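Local coordinates for protein ubiquitin conjugating enzyme (Agrocybe aegerita, PDB 3WE5) that probably takes activated ubiquitin from an E1 enzyme as a thioester and passes it toward substrates, as E2 ubiquitin-conjugating enzymes do, at residues Ala30-Glu35 against Leu125-Val130; Ile45-Ala50 against Trp56-Glu61; Val90-Thr95 against Glu99-Pro104; Asn109-Ala114 against Asp151-Thr156. One frame throughout, in Å; residues are numbered along the deposited sequence.

Interaction 1: Ala30-Glu35 against Leu125-Val130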
loop_
_atom_site.group_PDB
_atom_site.type_symbol
_atom_site.label_atom_id
_atom_site.label_comp_id
_atom_site.label_asym_id
_atom_site.label_seq_id
_atom_site.Cartn_x
_atom_site.Cartn_y
_atom_site.Cartn_z
ATOM N N ALA A 30 -14.635 9.283 29.945
ATOM C CA ALA A 30 -14.499 8.850 31.328
ATOM C C ALA A 30 -15.068 7.468 31.521
ATOM O O ALA A 30 -14.526 6.682 32.287
ATOM C CB ALA A 30 -15.190 9.786 32.292
ATOM N N LYS A 31 -16.182 7.189 30.849
ATOM C CA LYS A 31 -16.787 5.868 30.989
ATOM C C LYS A 31 -15.893 4.816 30.346
ATOM O O LYS A 31 -15.732 3.728 30.903
ATOM C CB LYS A 31 -18.222 5.816 30.420
ATOM C CG LYS A 31 -18.821 4.415 30.593
ATOM C CD LYS A 31 -20.311 4.399 30.796
ATOM C CE LYS A 31 -20.754 2.985 31.199
ATOM N NZ LYS A 31 -20.277 1.978 30.215
ATOM N N GLU A 32 -15.300 5.124 29.197
ATOM C CA GLU A 32 -14.394 4.159 28.567
ATOM C C GLU A 32 -13.205 3.911 29.468
ATOM O O GLU A 32 -12.723 2.777 29.566
ATOM C CB GLU A 32 -13.932 4.637 27.196
ATOM C CG GLU A 32 -15.062 4.762 26.153
ATOM C CD GLU A 32 -14.561 4.782 24.719
ATOM O OE1 GLU A 32 -13.518 4.153 24.349
ATOM O OE2 GLU A 32 -15.181 5.485 23.885
ATOM N N LEU A 33 -12.711 4.964 30.116
ATOM C CA LEU A 33 -11.567 4.809 31.012
ATOM C C LEU A 33 -11.936 3.978 32.224
ATOM O O LEU A 33 -11.123 3.165 32.686
ATOM C CB LEU A 33 -11.036 6.176 31.478
ATOM C CG LEU A 33 -9.774 6.146 32.333
ATOM C CD1 LEU A 33 -8.646 5.567 31.515
ATOM C CD2 LEU A 33 -9.416 7.588 32.768
ATOM N N ARG A 34 -13.133 4.203 32.776
ATOM C CA ARG A 34 -13.643 3.420 33.896
ATOM C C ARG A 34 -13.683 1.946 33.511
ATOM O O ARG A 34 -13.265 1.082 34.297
ATOM C CB ARG A 34 -15.054 3.905 34.249
ATOM C CG ARG A 34 -15.756 3.221 35.410
ATOM C CD ARG A 34 -17.140 3.902 35.647
ATOM N NE ARG A 34 -16.961 5.285 36.108
ATOM C CZ ARG A 34 -17.327 6.396 35.450
ATOM N NH1 ARG A 34 -17.935 6.366 34.259
ATOM N NH2 ARG A 34 -17.080 7.573 36.002
ATOM N N GLU A 35 -14.162 1.667 32.304
ATOM C CA GLU A 35 -14.243 0.267 31.854
ATOM C C GLU A 35 -12.873 -0.366 31.642
ATOM O O GLU A 35 -12.692 -1.538 31.975
ATOM C CB GLU A 35 -15.145 0.126 30.633
ATOM C CG GLU A 35 -16.594 0.587 30.887
ATOM C CD GLU A 35 -17.277 -0.110 32.061
ATOM O OE1 GLU A 35 -17.054 -1.325 32.259
ATOM O OE2 GLU A 35 -18.049 0.562 32.785
ATOM N N LEU A 125 -18.407 1.835 18.542
ATOM C CA LEU A 125 -17.068 1.302 18.802
ATOM C C LEU A 125 -16.475 1.995 20.016
ATOM O O LEU A 125 -17.166 2.699 20.760
ATOM C CB LEU A 125 -16.178 1.462 17.586
ATOM C CG LEU A 125 -16.758 0.844 16.304
ATOM C CD1 LEU A 125 -15.829 1.038 15.141
ATOM C CD2 LEU A 125 -17.115 -0.615 16.499
ATOM N N SER A 126 -15.205 1.746 20.268
ATOM C CA SER A 126 -14.577 2.270 21.474
ATOM C C SER A 126 -13.096 2.317 21.225
ATOM O O SER A 126 -12.604 1.791 20.236
ATOM C CB SER A 126 -14.835 1.355 22.660
ATOM O OG SER A 126 -14.281 0.063 22.434
ATOM N N VAL A 127 -12.371 2.966 22.124
ATOM C CA VAL A 127 -10.933 3.012 21.998
ATOM C C VAL A 127 -10.331 1.591 21.999
ATOM O O VAL A 127 -9.449 1.275 21.175
ATOM C CB VAL A 127 -10.357 3.830 23.155
ATOM C CG1 VAL A 127 -8.834 3.708 23.146
ATOM C CG2 VAL A 127 -10.784 5.287 22.979
ATOM N N ILE A 128 -10.795 0.764 22.920
ATOM C CA ILE A 128 -10.282 -0.613 23.015
ATOM C C ILE A 128 -10.610 -1.408 21.753
ATOM O O ILE A 128 -9.771 -2.149 21.257
ATOM C CB ILE A 128 -10.786 -1.307 24.275
ATOM C CG1 ILE A 128 -10.174 -0.623 25.496
ATOM C CG2 ILE A 128 -10.415 -2.795 24.259
ATOM C CD1 ILE A 128 -8.668 -0.901 25.684
ATOM N N ALA A 129 -11.806 -1.232 21.198
ATOM C CA ALA A 129 -12.100 -1.859 19.890
ATOM C C ALA A 129 -11.130 -1.463 18.791
ATOM O O ALA A 129 -10.717 -2.291 17.987
ATOM C CB ALA A 129 -13.579 -1.578 19.456
ATOM N N VAL A 130 -10.744 -0.196 18.732
ATOM C CA VAL A 130 -9.756 0.231 17.776
ATOM C C VAL A 130 -8.413 -0.462 18.035
ATOM O O VAL A 130 -7.746 -0.894 17.093
ATOM C CB VAL A 130 -9.571 1.761 17.823
ATOM C CG1 VAL A 130 -8.434 2.198 16.899
ATOM C CG2 VAL A 130 -10.875 2.449 17.432
HETATM O O HOH W 1 -12.429 1.820 25.116
#
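E32 on the N-terminal helix 24-39 reaches across to the backbone N of V127, at the start of helix 127-140. Both helices belong to the alpha/beta fold of E2 ubiquitin-conjugating enzymes. The E32 side chain leaves with CG beside its own backbone N (chi1 -64°) and then runs extended. This carries the carboxylate across the gap between the helices. E32 OE1 accepts from V127 N at 2.8 Å. The bond is nearly straight, with 175° at the hydrogen. The donor comes to the syn side of OE1, slightly out of the carboxylate plane. A second grip on OE1 is a water, 2.7 Å away, which donates to it. The same water accepts from I128 N at 2.9 Å. One carboxylate oxygen thus serves two successive N-H groups of the helix end, one directly and one through water. The other oxygen, E32 OE2, bonds to Y83 OH and forms a salt bridge with R28, which should keep the carboxylate from turning. The helix end is probably a favourable place for this negative charge. S126 is the N-cap residue. Its OG accepts from A129 N at 3.1 Å, while its CB packs against E32 OE1. V127 is buried and also touches W56 and F58 of the sheet. Its CG2 branch lies 3.3 Å from E32 OE1.

Interaction 2: Ile45-Ala50 against Trp56-Glu61; sequences ITLVDA and WLFTIE
L47 lays its CD1 methyl over one face of the F58 ring, 3.9 Å from the centroid. L47 CG lies anti to the backbone N (chi1 176°), and the two side chains cross at a slant. I45 joins the same side of the sheet. Its CG2 meets F58 CD2, and its CG1 lies alongside I60 CD1 at 3.8 Å, both chains pointing the same way. At the other end of the contact, A50 CB sits over the five-membered ring of W56, 3.7 Å from its centroid. W56 NE1 is held by D52 O. These strands, 45-49 and 55-61, form the first beta hairpin of the E2 fold. The hairpin is interrupted by a classic beta bulge. V48 N and D49 N both donate to L57 O, at 2.9 and 3.1 Å, from the same face of its carbonyl plane. Helices 24-39 and 127-140 cover the side that bears I45, L47 and F58. T46 and T59 lie side by side on the other side. Their hydroxyls share one water, 2.9 Å from T46 OG1 and 2.7 Å from T59 OG1. Next to them, the V48 CG2 methyl meets T59 CG2 at 3.6 Å, the two side chains crossing at about a right angle.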
loop_
_atom_site.group_PDB
_atom_site.type_symbol
_atom_site.label_atom_id
_atom_site.label_comp_id
_atom_site.label_asym_id
_atom_site.label_seq_id
_atom_site.Cartn_x
_atom_site.Cartn_y
_atom_site.Cartn_z
ATOM N N ILE A 45 -2.490 -5.607 24.928
ATOM C CA ILE A 45 -2.812 -4.172 24.873
ATOM C C ILE A 45 -2.646 -3.585 26.268
ATOM O O ILE A 45 -3.170 -4.110 27.238
ATOM C CB ILE A 45 -4.230 -3.945 24.323
ATOM C CG1 ILE A 45 -4.317 -4.362 22.857
ATOM C CG2 ILE A 45 -4.631 -2.455 24.476
ATOM C CD1 ILE A 45 -5.716 -4.734 22.435
ATOM N N THR A 46 -1.878 -2.503 26.394
ATOM C CA THR A 46 -1.684 -1.902 27.719
ATOM C C THR A 46 -1.923 -0.398 27.671
ATOM O O THR A 46 -1.369 0.272 26.816
ATOM C CB THR A 46 -0.253 -2.113 28.204
ATOM O OG1 THR A 46 0.051 -3.514 28.153
ATOM C CG2 THR A 46 -0.082 -1.609 29.627
ATOM N N LEU A 47 -2.753 0.099 28.578
ATOM C CA LEU A 47 -2.912 1.562 28.763
ATOM C C LEU A 47 -1.703 2.118 29.498
ATOM O O LEU A 47 -1.374 1.640 30.594
ATOM C CB LEU A 47 -4.202 1.855 29.540
ATOM C CG LEU A 47 -4.429 3.346 29.867
ATOM C CD1 LEU A 47 -4.648 4.103 28.580
ATOM C CD2 LEU A 47 -5.634 3.486 30.760
ATOM N N VAL A 48 -1.028 3.086 28.868
ATOM C CA VAL A 48 0.196 3.725 29.388
ATOM C C VAL A 48 -0.081 5.117 29.962
ATOM O O VAL A 48 0.507 5.498 30.972
ATOM C CB VAL A 48 1.278 3.762 28.286
ATOM C CG1 VAL A 48 2.420 4.705 28.645
ATOM C CG2 VAL A 48 1.797 2.344 28.065
ATOM N N ASP A 49 -1.004 5.850 29.362
ATOM C CA ASP A 49 -1.284 7.199 29.858
ATOM C C ASP A 49 -2.686 7.610 29.426
ATOM O O ASP A 49 -3.063 7.448 28.256
ATOM C CB ASP A 49 -0.263 8.180 29.284
ATOM C CG ASP A 49 -0.477 9.584 29.809
ATOM O OD1 ASP A 49 -1.455 10.247 29.370
ATOM O OD2 ASP A 49 0.319 10.012 30.667
ATOM N N ALA A 50 -3.478 8.062 30.391
ATOM C CA ALA A 50 -4.791 8.653 30.117
ATOM C C ALA A 50 -4.948 9.839 31.061
ATOM O O ALA A 50 -5.835 9.861 31.926
ATOM C CB ALA A 50 -5.901 7.649 30.331
ATOM N N TRP A 56 -4.603 9.919 24.731
ATOM C CA TRP A 56 -4.243 8.709 25.475
ATOM C C TRP A 56 -3.166 7.929 24.726
ATOM O O TRP A 56 -3.054 7.991 23.495
ATOM C CB TRP A 56 -5.468 7.781 25.635
ATOM C CG TRP A 56 -6.598 8.284 26.497
ATOM C CD1 TRP A 56 -6.668 9.468 27.194
ATOM C CD2 TRP A 56 -7.816 7.587 26.756
ATOM N NE1 TRP A 56 -7.875 9.548 27.868
ATOM C CE2 TRP A 56 -8.596 8.401 27.616
ATOM C CE3 TRP A 56 -8.327 6.342 26.344
ATOM C CZ2 TRP A 56 -9.880 8.021 28.058
ATOM C CZ3 TRP A 56 -9.606 5.965 26.778
ATOM C CH2 TRP A 56 -10.364 6.800 27.648
ATOM N N LEU A 57 -2.359 7.181 25.479
ATOM C CA LEU A 57 -1.339 6.315 24.890
ATOM C C LEU A 57 -1.505 4.870 25.378
ATOM O O LEU A 57 -1.726 4.624 26.566
ATOM C CB LEU A 57 0.048 6.785 25.335
ATOM C CG LEU A 57 0.482 8.171 24.868
ATOM C CD1 LEU A 57 1.823 8.538 25.562
ATOM C CD2 LEU A 57 0.623 8.229 23.370
ATOM N N PHE A 58 -1.379 3.934 24.438
ATOM C CA PHE A 58 -1.353 2.494 24.715
ATOM C C PHE A 58 -0.059 1.877 24.162
ATOM O O PHE A 58 0.559 2.419 23.256
ATOM C CB PHE A 58 -2.524 1.799 23.999
ATOM C CG PHE A 58 -3.863 2.141 24.538
ATOM C CD1 PHE A 58 -4.493 3.324 24.163
ATOM C CD2 PHE A 58 -4.515 1.290 25.422
ATOM C CE1 PHE A 58 -5.746 3.640 24.663
ATOM C CE2 PHE A 58 -5.767 1.590 25.926
ATOM C CZ PHE A 58 -6.383 2.796 25.551
ATOM N N THR A 59 0.343 0.732 24.706
ATOM C CA THR A 59 1.279 -0.122 23.970
ATOM C C THR A 59 0.498 -1.272 23.353
ATOM O O THR A 59 -0.462 -1.753 23.942
ATOM C CB THR A 59 2.425 -0.645 24.823
ATOM O OG1 THR A 59 1.912 -1.407 25.908
ATOM C CG2 THR A 59 3.253 0.505 25.354
ATOM N N ILE A 60 0.921 -1.672 22.156
ATOM C CA ILE A 60 0.267 -2.748 21.415
ATOM C C ILE A 60 1.333 -3.794 21.107
ATOM O O ILE A 60 2.347 -3.500 20.445
ATOM C CB ILE A 60 -0.283 -2.239 20.093
ATOM C CG1 ILE A 60 -1.315 -1.117 20.323
ATOM C CG2 ILE A 60 -0.879 -3.394 19.265
ATOM C CD1 ILE A 60 -2.536 -1.526 21.138
ATOM N N GLU A 61 1.106 -5.008 21.591
ATOM C CA GLU A 61 1.962 -6.135 21.210
ATOM C C GLU A 61 1.095 -7.139 20.491
ATOM O O GLU A 61 -0.003 -7.455 20.948
ATOM C CB GLU A 61 2.587 -6.793 22.432
ATOM C CG GLU A 61 3.422 -8.019 22.062
ATOM C CD GLU A 61 4.298 -8.506 23.190
ATOM O OE1 GLU A 61 4.436 -7.769 24.192
ATOM O OE2 GLU A 61 4.845 -9.628 23.060
HETATM O O HOH W 2 1.111 -3.961 25.461
#

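Interaction 3: Val90-Thr95 against Glu99-Pro104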
loop_
_atom_site.group_PDB
_atom_site.type_symbol
_atom_site.label_atom_id
_atom_site.label_comp_id
_atom_site.label_asym_id
_atom_site.label_seq_id
_atom_site.Cartn_x
_atom_site.Cartn_y
_atom_site.Cartn_z
ATOM N N VAL A 90 -5.807 8.583 15.299
ATOM C CA VAL A 90 -5.002 7.485 15.841
ATOM C C VAL A 90 -3.733 7.272 15.016
ATOM O O VAL A 90 -3.786 7.177 13.783
ATOM C CB VAL A 90 -5.845 6.187 15.844
ATOM C CG1 VAL A 90 -5.038 5.031 16.458
ATOM C CG2 VAL A 90 -7.126 6.375 16.620
ATOM N N GLN A 91 -2.581 7.201 15.687
ATOM C CA GLN A 91 -1.317 7.002 14.999
ATOM C C GLN A 91 -0.316 6.307 15.920
ATOM O O GLN A 91 -0.382 6.439 17.160
ATOM C CB GLN A 91 -0.761 8.346 14.511
ATOM C CG GLN A 91 -0.426 9.301 15.641
ATOM C CD GLN A 91 -0.583 10.758 15.225
ATOM O OE1 GLN A 91 -1.643 11.359 15.416
ATOM N NE2 GLN A 91 0.472 11.330 14.660
ATOM N N PHE A 92 0.589 5.545 15.315
ATOM C CA PHE A 92 1.718 5.015 16.060
ATOM C C PHE A 92 2.669 6.176 16.301
ATOM O O PHE A 92 2.845 7.045 15.423
ATOM C CB PHE A 92 2.396 3.868 15.299
ATOM C CG PHE A 92 1.585 2.592 15.290
ATOM C CD1 PHE A 92 1.565 1.757 16.404
ATOM C CD2 PHE A 92 0.802 2.252 14.190
ATOM C CE1 PHE A 92 0.794 0.572 16.416
ATOM C CE2 PHE A 92 0.042 1.064 14.185
ATOM C CZ PHE A 92 0.033 0.224 15.294
ATOM N N VAL A 93 3.254 6.188 17.493
ATOM C CA VAL A 93 4.213 7.212 17.903
ATOM C C VAL A 93 5.596 6.945 17.312
ATOM O O VAL A 93 6.107 5.812 17.333
ATOM C CB VAL A 93 4.268 7.329 19.429
ATOM C CG1 VAL A 93 5.362 8.317 19.878
ATOM C CG2 VAL A 93 2.930 7.790 19.953
ATOM N N VAL A 94 6.189 7.988 16.744
ATOM C CA VAL A 94 7.509 7.824 16.134
ATOM C C VAL A 94 8.513 8.817 16.694
ATOM O O VAL A 94 9.548 9.087 16.061
ATOM C CB VAL A 94 7.457 7.910 14.594
ATOM C CG1 VAL A 94 6.661 6.751 14.033
ATOM C CG2 VAL A 94 6.859 9.247 14.130
ATOM N N THR A 95 8.207 9.356 17.871
ATOM C CA THR A 95 9.127 10.266 18.555
ATOM C C THR A 95 10.096 9.501 19.442
ATOM O O THR A 95 9.857 8.343 19.795
ATOM C CB THR A 95 8.381 11.296 19.421
ATOM O OG1 THR A 95 7.472 10.618 20.297
ATOM C CG2 THR A 95 7.593 12.267 18.551
ATOM N N GLU A 99 9.703 3.657 16.525
ATOM C CA GLU A 99 9.452 3.474 15.106
ATOM C C GLU A 99 8.078 2.866 14.904
ATOM O O GLU A 99 7.600 2.112 15.752
ATOM C CB GLU A 99 10.540 2.600 14.473
ATOM C CG GLU A 99 11.961 3.146 14.692
ATOM C CD GLU A 99 12.993 2.539 13.750
ATOM O OE1 GLU A 99 12.817 2.652 12.516
ATOM O OE2 GLU A 99 13.982 1.953 14.246
ATOM N N ALA A 100 7.436 3.195 13.786
ATOM C CA ALA A 100 6.133 2.602 13.473
ATOM C C ALA A 100 6.346 1.176 13.019
ATOM O O ALA A 100 7.411 0.843 12.475
ATOM C CB ALA A 100 5.418 3.403 12.381
ATOM N N PRO A 101 5.348 0.316 13.231
ATOM C CA PRO A 101 5.504 -1.021 12.651
ATOM C C PRO A 101 5.598 -0.904 11.127
ATOM O O PRO A 101 4.916 -0.052 10.539
ATOM C CB PRO A 101 4.207 -1.732 13.050
ATOM C CG PRO A 101 3.237 -0.618 13.402
ATOM C CD PRO A 101 4.064 0.486 13.939
ATOM N N VAL A 102 6.438 -1.726 10.502
ATOM C CA VAL A 102 6.495 -1.758 9.044
ATOM C C VAL A 102 5.365 -2.646 8.544
ATOM O O VAL A 102 5.374 -3.869 8.742
ATOM C CB VAL A 102 7.851 -2.262 8.534
ATOM C CG1 VAL A 102 7.881 -2.234 7.011
ATOM C CG2 VAL A 102 8.958 -1.397 9.094
ATOM N N HIS A 103 4.373 -2.019 7.918
ATOM C CA HIS A 103 3.126 -2.671 7.563
ATOM C C HIS A 103 2.510 -1.899 6.404
ATOM O O HIS A 103 2.659 -0.677 6.335
ATOM C CB HIS A 103 2.170 -2.642 8.776
ATOM C CG HIS A 103 0.890 -3.370 8.552
ATOM N ND1 HIS A 103 -0.201 -2.788 7.941
ATOM C CD2 HIS A 103 0.517 -4.637 8.848
ATOM C CE1 HIS A 103 -1.179 -3.665 7.858
ATOM N NE2 HIS A 103 -0.774 -4.793 8.416
ATOM N N PRO A 104 1.831 -2.600 5.478
ATOM C CA PRO A 104 1.292 -1.940 4.275
ATOM C C PRO A 104 0.206 -0.896 4.522
ATOM O O PRO A 104 -0.117 -0.137 3.607
ATOM C CB PRO A 104 0.688 -3.106 3.474
ATOM C CG PRO A 104 1.381 -4.316 3.965
ATOM C CD PRO A 104 1.650 -4.064 5.419
HETATM O O HOH W 3 5.383 3.287 17.189
#
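F92 and P101 meet where the chain leaves strand 89-92, the last strand of the E2 sheet, and doubles back in a loop. The P101 ring lies against one face of the F92 ring. This is a CH-pi contact: P101 CD is 3.6 Å from the F92 centroid, 16° off the ring normal. P101 CG leans further across the same ring and comes 3.7 Å from F92 CE2. The two side chains cross at about a right angle. F92 CG stands anti to its carbonyl carbon (chi1 -73°), and the ring face is thereby offered to the proline. L138 of helix 127-140 touches both F92 and P101. P101 also rests on Y73 of the neighbouring strand.

Two residues on from P101, H103, P104 and H105 stand where most E2 enzymes carry the His-Pro-Asn motif. Here the third residue is histidine, as in the UBE2W branch of the family. H103 is fixed at both ring nitrogens: ND1 bonds to H105 N, and NE2 to M137 O.

Nearer the bend, V94 meets A100 with its CG1 branch. V94 CG1 lies 3.6 Å from A100 N and 3.9 Å from A100 CB. No direct hydrogen bond joins the two segments. Instead, a water bridges two backbone carbonyls by donating to both. It is 2.6 Å from V93 O and 2.9 Å from E99 O.

Interaction 4: Asn109-Ala114 against Asp151-Thr156; sequences NGHICA and DRYVRT
H111 swings its ring opposite its carbonyl carbon (chi1 -70°), while Y153 projects from its helix with CG anti to the backbone N. These torsions bring H111 ND1 and Y153 OH to 2.6 Å. The hydrogen bond is almost straight, at 177°, and either atom could be the donor. It lies at the edge of both rings. The rings meet rim to rim with their planes 67° apart. N109 folds its amide back over the H111 ring, and its ND2 lies 3.3 Å above the plane of that ring, over the centre. N109 ND2 also comes 3.8 Å from Y153 CE2. V154 packs its CG2 methyl against N109 CG at 3.8 Å. A water accepts from N109 ND2 and donates to V154 O, each at 3.3 Å. Y153 has a further aromatic partner, Y107, which stacks on its ring. N109 OD1 accepts from H111 N at 3.1 Å, the donor standing well above the carbonyl plane. This bond makes an Asx turn. The turn leads to C113, whose place in the sequence is consistent with that of the cysteine that carries ubiquitin in E2 enzymes.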
loop_
_atom_site.group_PDB
_atom_site.type_symbol
_atom_site.label_atom_id
_atom_site.label_comp_id
_atom_site.label_asym_id
_atom_site.label_seq_id
_atom_site.Cartn_x
_atom_site.Cartn_y
_atom_site.Cartn_z
ATOM N N ASN A 109 5.585 7.720 9.181
ATOM C CA ASN A 109 5.342 8.770 10.146
ATOM C C ASN A 109 4.329 8.337 11.201
ATOM O O ASN A 109 3.933 9.134 12.042
ATOM C CB ASN A 109 4.878 10.058 9.458
ATOM C CG ASN A 109 3.478 9.950 8.878
ATOM O OD1 ASN A 109 2.921 8.857 8.741
ATOM N ND2 ASN A 109 2.911 11.094 8.506
ATOM N N GLY A 110 3.890 7.083 11.136
ATOM C CA GLY A 110 2.986 6.552 12.155
ATOM C C GLY A 110 1.509 6.636 11.824
ATOM O O GLY A 110 0.681 6.013 12.510
ATOM N N HIS A 111 1.162 7.400 10.790
ATOM C CA HIS A 111 -0.237 7.523 10.391
ATOM C C HIS A 111 -0.742 6.180 9.886
ATOM O O HIS A 111 0.019 5.391 9.318
ATOM C CB HIS A 111 -0.389 8.575 9.299
ATOM C CG HIS A 111 -0.153 9.970 9.783
ATOM N ND1 HIS A 111 -0.492 11.078 9.038
ATOM C CD2 HIS A 111 0.367 10.436 10.942
ATOM C CE1 HIS A 111 -0.184 12.170 9.718
ATOM N NE2 HIS A 111 0.338 11.808 10.877
ATOM N N ILE A 112 -2.026 5.928 10.084
ATOM C CA ILE A 112 -2.586 4.607 9.799
ATOM C C ILE A 112 -3.716 4.697 8.784
ATOM O O ILE A 112 -4.612 5.525 8.928
ATOM C CB ILE A 112 -3.153 3.977 11.084
ATOM C CG1 ILE A 112 -2.058 3.822 12.152
ATOM C CG2 ILE A 112 -3.853 2.644 10.776
ATOM C CD1 ILE A 112 -2.600 3.615 13.569
ATOM N N CYS A 113 -3.677 3.852 7.760
ATOM C CA CYS A 113 -4.826 3.710 6.856
ATOM C C CYS A 113 -5.674 2.497 7.261
ATOM O O CYS A 113 -5.325 1.351 6.982
ATOM C CB CYS A 113 -4.347 3.564 5.409
ATOM S SG CYS A 113 -5.694 3.595 4.195
ATOM N N ALA A 114 -6.784 2.741 7.941
ATOM C CA ALA A 114 -7.656 1.646 8.360
ATOM C C ALA A 114 -9.076 2.157 8.334
ATOM O O ALA A 114 -9.329 3.292 8.729
ATOM C CB ALA A 114 -7.296 1.170 9.748
ATOM N N ASP A 151 6.496 7.414 0.767
ATOM C CA ASP A 151 7.290 8.639 0.714
ATOM C C ASP A 151 6.476 9.850 0.237
ATOM O O ASP A 151 6.604 10.948 0.791
ATOM C CB ASP A 151 8.555 8.431 -0.126
ATOM C CG ASP A 151 9.446 7.344 0.438
ATOM O OD1 ASP A 151 9.437 7.155 1.675
ATOM O OD2 ASP A 151 10.141 6.667 -0.354
ATOM N N ARG A 152 5.633 9.636 -0.771
ATOM C CA ARG A 152 4.744 10.676 -1.285
ATOM C C ARG A 152 3.864 11.228 -0.172
ATOM O O ARG A 152 3.804 12.441 0.051
ATOM C CB ARG A 152 3.875 10.113 -2.418
ATOM C CG ARG A 152 2.982 11.142 -3.100
ATOM C CD ARG A 152 2.622 10.726 -4.533
ATOM N NE ARG A 152 1.551 9.731 -4.588
ATOM C CZ ARG A 152 1.742 8.442 -4.857
ATOM N NH1 ARG A 152 2.964 7.988 -5.099
ATOM N NH2 ARG A 152 0.714 7.603 -4.887
ATOM N N TYR A 153 3.196 10.324 0.541
ATOM C CA TYR A 153 2.322 10.718 1.638
ATOM C C TYR A 153 3.057 11.486 2.736
ATOM O O TYR A 153 2.592 12.534 3.185
ATOM C CB TYR A 153 1.621 9.497 2.251
ATOM C CG TYR A 153 0.757 9.871 3.429
ATOM C CD1 TYR A 153 -0.484 10.462 3.241
ATOM C CD2 TYR A 153 1.188 9.650 4.731
ATOM C CE1 TYR A 153 -1.274 10.812 4.309
ATOM C CE2 TYR A 153 0.411 10.002 5.808
ATOM C CZ TYR A 153 -0.818 10.587 5.591
ATOM O OH TYR A 153 -1.604 10.943 6.664
ATOM N N VAL A 154 4.194 10.957 3.177
ATOM C CA VAL A 154 4.829 11.469 4.391
ATOM C C VAL A 154 5.406 12.885 4.206
ATOM O O VAL A 154 5.432 13.687 5.143
ATOM C CB VAL A 154 5.863 10.462 4.940
ATOM C CG1 VAL A 154 6.744 11.097 5.994
ATOM C CG2 VAL A 154 5.144 9.231 5.519
ATOM N N ARG A 155 5.826 13.202 2.984
ATOM C CA ARG A 155 6.396 14.517 2.686
ATOM C C ARG A 155 5.426 15.659 2.959
ATOM O O ARG A 155 5.821 16.711 3.467
ATOM C CB ARG A 155 6.838 14.592 1.220
ATOM C CG ARG A 155 8.135 13.877 0.915
ATOM C CD ARG A 155 8.725 14.355 -0.408
ATOM N NE ARG A 155 8.021 13.801 -1.561
ATOM C CZ ARG A 155 8.318 12.631 -2.118
ATOM N NH1 ARG A 155 9.308 11.894 -1.620
ATOM N NH2 ARG A 155 7.628 12.196 -3.167
ATOM N N THR A 156 4.157 15.454 2.613
ATOM C CA THR A 156 3.157 16.518 2.690
ATOM C C THR A 156 2.125 16.287 3.805
ATOM O O THR A 156 1.162 17.045 3.940
ATOM C CB THR A 156 2.426 16.665 1.337
ATOM O OG1 THR A 156 1.394 17.653 1.441
ATOM C CG2 THR A 156 1.810 15.346 0.931
HETATM O O HOH W 4 4.955 13.658 8.387
#

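From the N terminus, helix 24-39 opens interaction 1, which closes only at the start of helix 127-140. Interactions 2 and 3 lie within that long loop, one after the other. Interaction 2 closes the first hairpin, and interaction 3 closes the short loop after the last sheet strand. Interaction 4 opens at 109-114, still within the long loop, but closes beyond it at helix 150-156, so it crosses interaction 1. Interactions 1 and 2 touch where V127 and L33 pack on the hairpin. A probable hydrogen bond between F92 and G110 joins the last strand to loop 109-114, which interaction 4 ties to helix 150-156. Interactions 1 and 4 lie on opposite sides of the chain's centre.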